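Long-range contact in peroxiredoxin (Akkermansia muciniphila, PDB 6KHX), which probably reduces hydrogen peroxide and organic hydroperoxides as a typical 2-Cys peroxiredoxin, using reactive cysteine thiols: residues Cys49-Gly61 with Arg89-Ile101. Residues are numbered along the deposited sequence; the frame is centred on the assembly and turned at random.
Sequences CPTELIGFQEALG and RDQGGIQGVSYPI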
loop_
_atom_site.group_PDB
_atom_site.type_symbol
_atom_site.label_atom_id
_atom_site.label_comp_id
_atom_site.label_asym_id
_atom_site.label_seq_id
_atom_site.Cartn_x
_atom_site.Cartn_y
_atom_site.Cartn_z
ATOM N N CYS B 49 25.854 -5.207 40.629
ATOM C CA CYS B 49 26.751 -5.012 39.494
ATOM C C CYS B 49 28.212 -4.906 39.919
ATOM O O CYS B 49 29.058 -5.582 39.302
ATOM C CB CYS B 49 26.274 -3.789 38.702
ATOM S SG CYS B 49 24.434 -3.707 38.491
ATOM N N PRO B 50 28.587 -4.110 40.939
ATOM C CA PRO B 50 29.999 -4.109 41.359
ATOM C C PRO B 50 30.477 -5.455 41.878
ATOM O O PRO B 50 31.643 -5.802 41.662
ATOM C CB PRO B 50 30.048 -3.025 42.448
ATOM C CG PRO B 50 28.653 -2.871 42.905
ATOM C CD PRO B 50 27.810 -3.107 41.691
ATOM N N THR B 51 29.630 -6.225 42.566
ATOM C CA THR B 51 30.085 -7.532 43.033
ATOM C C THR B 51 30.375 -8.461 41.864
ATOM O O THR B 51 31.374 -9.189 41.878
ATOM C CB THR B 51 29.065 -8.150 43.987
ATOM O OG1 THR B 51 27.985 -8.740 43.252
ATOM C CG2 THR B 51 28.532 -7.082 44.892
ATOM N N GLU B 52 29.535 -8.425 40.828
ATOM C CA GLU B 52 29.807 -9.244 39.648
ATOM C C GLU B 52 31.087 -8.794 38.949
ATOM O O GLU B 52 31.921 -9.627 38.565
ATOM C CB GLU B 52 28.611 -9.203 38.697
ATOM C CG GLU B 52 27.326 -9.715 39.337
ATOM C CD GLU B 52 26.167 -9.812 38.362
ATOM O OE1 GLU B 52 25.736 -10.947 38.057
ATOM O OE2 GLU B 52 25.694 -8.753 37.895
ATOM N N LEU B 53 31.276 -7.481 38.801
ATOM C CA LEU B 53 32.469 -6.987 38.118
ATOM C C LEU B 53 33.741 -7.338 38.889
ATOM O O LEU B 53 34.736 -7.798 38.306
ATOM C CB LEU B 53 32.358 -5.477 37.898
ATOM C CG LEU B 53 31.435 -5.029 36.757
ATOM C CD1 LEU B 53 30.697 -3.732 37.079
ATOM C CD2 LEU B 53 32.228 -4.880 35.463
ATOM N N ILE B 54 33.725 -7.132 40.209
ATOM C CA ILE B 54 34.888 -7.441 41.033
ATOM C C ILE B 54 35.163 -8.940 41.038
ATOM O O ILE B 54 36.319 -9.368 40.941
ATOM C CB ILE B 54 34.701 -6.886 42.454
ATOM C CG1 ILE B 54 34.741 -5.360 42.421
ATOM C CG2 ILE B 54 35.791 -7.412 43.372
ATOM C CD1 ILE B 54 34.220 -4.712 43.680
ATOM N N GLY B 55 34.117 -9.764 41.149
ATOM C CA GLY B 55 34.328 -11.198 41.119
ATOM C C GLY B 55 34.936 -11.669 39.811
ATOM O O GLY B 55 35.825 -12.525 39.804
ATOM N N PHE B 56 34.483 -11.104 38.685
ATOM C CA PHE B 56 35.111 -11.433 37.407
ATOM C C PHE B 56 36.573 -11.005 37.390
ATOM O O PHE B 56 37.418 -11.673 36.781
ATOM C CB PHE B 56 34.349 -10.789 36.246
ATOM C CG PHE B 56 33.295 -11.679 35.644
ATOM C CD1 PHE B 56 33.650 -12.786 34.892
ATOM C CD2 PHE B 56 31.949 -11.391 35.807
ATOM C CE1 PHE B 56 32.683 -13.605 34.339
ATOM C CE2 PHE B 56 30.983 -12.202 35.252
ATOM C CZ PHE B 56 31.351 -13.310 34.515
ATOM N N GLN B 57 36.889 -9.877 38.033
ATOM C CA GLN B 57 38.293 -9.486 38.156
ATOM C C GLN B 57 39.090 -10.514 38.955
ATOM O O GLN B 57 40.231 -10.833 38.603
ATOM C CB GLN B 57 38.406 -8.109 38.800
ATOM C CG GLN B 57 39.836 -7.637 38.996
ATOM C CD GLN B 57 40.584 -7.440 37.688
ATOM O OE1 GLN B 57 40.026 -6.947 36.706
ATOM N NE2 GLN B 57 41.858 -7.806 37.675
ATOM N N GLU B 58 38.508 -11.036 40.043
ATOM C CA GLU B 58 39.235 -11.978 40.891
ATOM C C GLU B 58 39.499 -13.294 40.173
ATOM O O GLU B 58 40.521 -13.945 40.424
ATOM C CB GLU B 58 38.457 -12.261 42.186
ATOM C CG GLU B 58 37.949 -11.047 42.970
ATOM C CD GLU B 58 39.045 -10.247 43.663
ATOM O OE1 GLU B 58 40.228 -10.370 43.285
ATOM O OE2 GLU B 58 38.715 -9.486 44.601
ATOM N N ALA B 59 38.589 -13.705 39.295
ATOM C CA ALA B 59 38.713 -14.940 38.537
ATOM C C ALA B 59 39.370 -14.733 37.175
ATOM O O ALA B 59 39.327 -15.636 36.335
ATOM C CB ALA B 59 37.334 -15.585 38.362
ATOM N N LEU B 60 39.970 -13.565 36.936
ATOM C CA LEU B 60 40.479 -13.269 35.603
ATOM C C LEU B 60 41.536 -14.275 35.170
ATOM O O LEU B 60 41.619 -14.611 33.984
ATOM C CB LEU B 60 41.045 -11.851 35.555
ATOM C CG LEU B 60 41.238 -11.267 34.155
ATOM C CD1 LEU B 60 39.966 -11.419 33.336
ATOM C CD2 LEU B 60 41.670 -9.811 34.228
ATOM N N GLY B 61 42.336 -14.781 36.110
ATOM C CA GLY B 61 43.351 -15.757 35.751
ATOM C C GLY B 61 42.755 -17.055 35.243
ATOM O O GLY B 61 43.283 -17.670 34.311
ATOM N N ARG B 89 36.596 0.120 46.538
ATOM C CA ARG B 89 35.546 -0.882 46.703
ATOM C C ARG B 89 34.791 -0.690 48.011
ATOM O O ARG B 89 33.573 -0.899 48.069
ATOM C CB ARG B 89 36.153 -2.284 46.647
ATOM C CG ARG B 89 36.922 -2.557 45.377
ATOM C CD ARG B 89 37.445 -3.976 45.322
ATOM N NE ARG B 89 38.198 -4.190 44.088
ATOM C CZ ARG B 89 38.779 -5.337 43.745
ATOM N NH1 ARG B 89 38.705 -6.394 44.547
ATOM N NH2 ARG B 89 39.444 -5.420 42.598
ATOM N N ASP B 90 35.492 -0.281 49.072
ATOM C CA ASP B 90 34.842 -0.075 50.362
ATOM C C ASP B 90 33.876 1.102 50.345
ATOM O O ASP B 90 33.154 1.306 51.326
ATOM C CB ASP B 90 35.902 0.094 51.457
ATOM C CG ASP B 90 36.945 1.149 51.114
ATOM O OD1 ASP B 90 36.604 2.353 51.073
ATOM O OD2 ASP B 90 38.116 0.767 50.883
ATOM N N GLN B 91 33.832 1.857 49.250
ATOM C CA GLN B 91 32.858 2.920 49.050
ATOM C C GLN B 91 31.847 2.565 47.968
ATOM O O GLN B 91 31.124 3.445 47.494
ATOM C CB GLN B 91 33.582 4.216 48.689
ATOM C CG GLN B 91 34.515 4.712 49.775
ATOM C CD GLN B 91 35.171 6.025 49.417
ATOM O OE1 GLN B 91 36.352 6.238 49.700
ATOM N NE2 GLN B 91 34.413 6.913 48.782
ATOM N N GLY B 92 31.775 1.295 47.582
ATOM C CA GLY B 92 30.896 0.847 46.522
ATOM C C GLY B 92 31.502 0.858 45.137
ATOM O O GLY B 92 30.794 0.560 44.169
ATOM N N GLY B 93 32.793 1.170 45.012
ATOM C CA GLY B 93 33.441 1.256 43.722
ATOM C C GLY B 93 33.963 -0.079 43.217
ATOM O O GLY B 93 33.859 -1.118 43.868
ATOM N N ILE B 94 34.542 -0.033 42.018
ATOM C CA ILE B 94 35.085 -1.224 41.371
ATOM C C ILE B 94 36.565 -1.015 41.072
ATOM O O ILE B 94 37.061 -1.404 40.008
ATOM C CB ILE B 94 34.303 -1.578 40.090
ATOM C CG1 ILE B 94 34.268 -0.388 39.125
ATOM C CG2 ILE B 94 32.897 -2.067 40.430
ATOM C CD1 ILE B 94 33.871 -0.768 37.734
ATOM N N GLN B 95 37.279 -0.405 42.016
ATOM C CA GLN B 95 38.716 -0.218 41.871
ATOM C C GLN B 95 39.399 -1.559 41.641
ATOM O O GLN B 95 39.066 -2.560 42.281
ATOM C CB GLN B 95 39.281 0.446 43.128
ATOM C CG GLN B 95 40.643 1.091 42.967
ATOM C CD GLN B 95 41.014 1.952 44.170
ATOM O OE1 GLN B 95 40.782 3.164 44.182
ATOM N NE2 GLN B 95 41.586 1.323 45.192
ATOM N N GLY B 96 40.353 -1.579 40.713
ATOM C CA GLY B 96 41.095 -2.783 40.408
ATOM C C GLY B 96 40.530 -3.643 39.298
ATOM O O GLY B 96 41.182 -4.621 38.906
ATOM N N VAL B 97 39.342 -3.329 38.785
ATOM C CA VAL B 97 38.810 -4.039 37.625
ATOM C C VAL B 97 39.570 -3.581 36.386
ATOM O O VAL B 97 39.590 -2.390 36.059
ATOM C CB VAL B 97 37.301 -3.809 37.482
ATOM C CG1 VAL B 97 36.803 -4.371 36.161
ATOM C CG2 VAL B 97 36.563 -4.449 38.651
ATOM N N SER B 98 40.239 -4.523 35.713
ATOM C CA SER B 98 41.175 -4.191 34.647
ATOM C C SER B 98 40.754 -4.657 33.259
ATOM O O SER B 98 41.311 -4.163 32.274
ATOM C CB SER B 98 42.555 -4.787 34.952
ATOM O OG SER B 98 42.475 -6.200 35.043
ATOM N N TYR B 99 39.819 -5.603 33.150
ATOM C CA TYR B 99 39.359 -6.067 31.849
ATOM C C TYR B 99 38.471 -5.003 31.197
ATOM O O TYR B 99 38.035 -4.055 31.857
ATOM C CB TYR B 99 38.632 -7.405 31.994
ATOM C CG TYR B 99 37.468 -7.383 32.945
ATOM C CD1 TYR B 99 36.209 -6.975 32.519
ATOM C CD2 TYR B 99 37.619 -7.782 34.265
ATOM C CE1 TYR B 99 35.138 -6.956 33.386
ATOM C CE2 TYR B 99 36.553 -7.770 35.139
ATOM C CZ TYR B 99 35.319 -7.353 34.695
ATOM O OH TYR B 99 34.258 -7.336 35.563
ATOM N N PRO B 100 38.192 -5.124 29.895
ATOM C CA PRO B 100 37.426 -4.070 29.211
ATOM C C PRO B 100 35.997 -3.974 29.728
ATOM O O PRO B 100 35.306 -4.985 29.883
ATOM C CB PRO B 100 37.458 -4.498 27.739
ATOM C CG PRO B 100 38.619 -5.420 27.629
ATOM C CD PRO B 100 38.672 -6.140 28.943
ATOM N N ILE B 101 35.566 -2.745 29.998
ATOM C CA ILE B 101 34.180 -2.439 30.332
ATOM C C ILE B 101 33.657 -1.514 29.244
ATOM O O ILE B 101 34.058 -0.346 29.168
ATOM C CB ILE B 101 34.037 -1.801 31.717
ATOM C CG1 ILE B 101 34.813 -2.624 32.756
ATOM C CG2 ILE B 101 32.560 -1.675 32.072
ATOM C CD1 ILE B 101 34.840 -2.011 34.148
#
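Y99 and L53 illustrate how a loop can fasten itself to a helix through a main-chain carbonyl. Y99 OH donates to L53 O (2.8 Å) on a lone pair in the carbonyl plane, while that oxygen keeps its helical bond from Q57 N. L53 crosses the tyrosine at about a right angle, its CD2 beside the hydroxyl end, and F56 CB packs against Y99 CZ (3.9 Å). One turn on, Q57 has CG anti to its backbone N (chi1 179°) and bends at chi2, bringing Q57 OE1 into a nearly straight hydrogen bond with S98 N (2.6 Å, 165°); that N-H comes from above the amide's carbonyl plane. R89 runs extended across I54, whose CG2 lies over one guanidinium face. R89 NE and NH2 hold Q95 O within the loop, and R89 NH1 meets E58 OE2 from above the carboxylate plane in a salt bridge (3.1 Å), carboxylate and guanidinium 79° apart. Near the helix start, I94 CG2 meets P50 CB at 3.6 Å. In this thioredoxin-like fold helix 48-58 probably carries the peroxidatic cysteine; the loop leads from helix 78-85, whose W84 packs on P50, L53 and I94, to strand 101-103, while F56 and Y99 rest on strands 35-40 and 68-74.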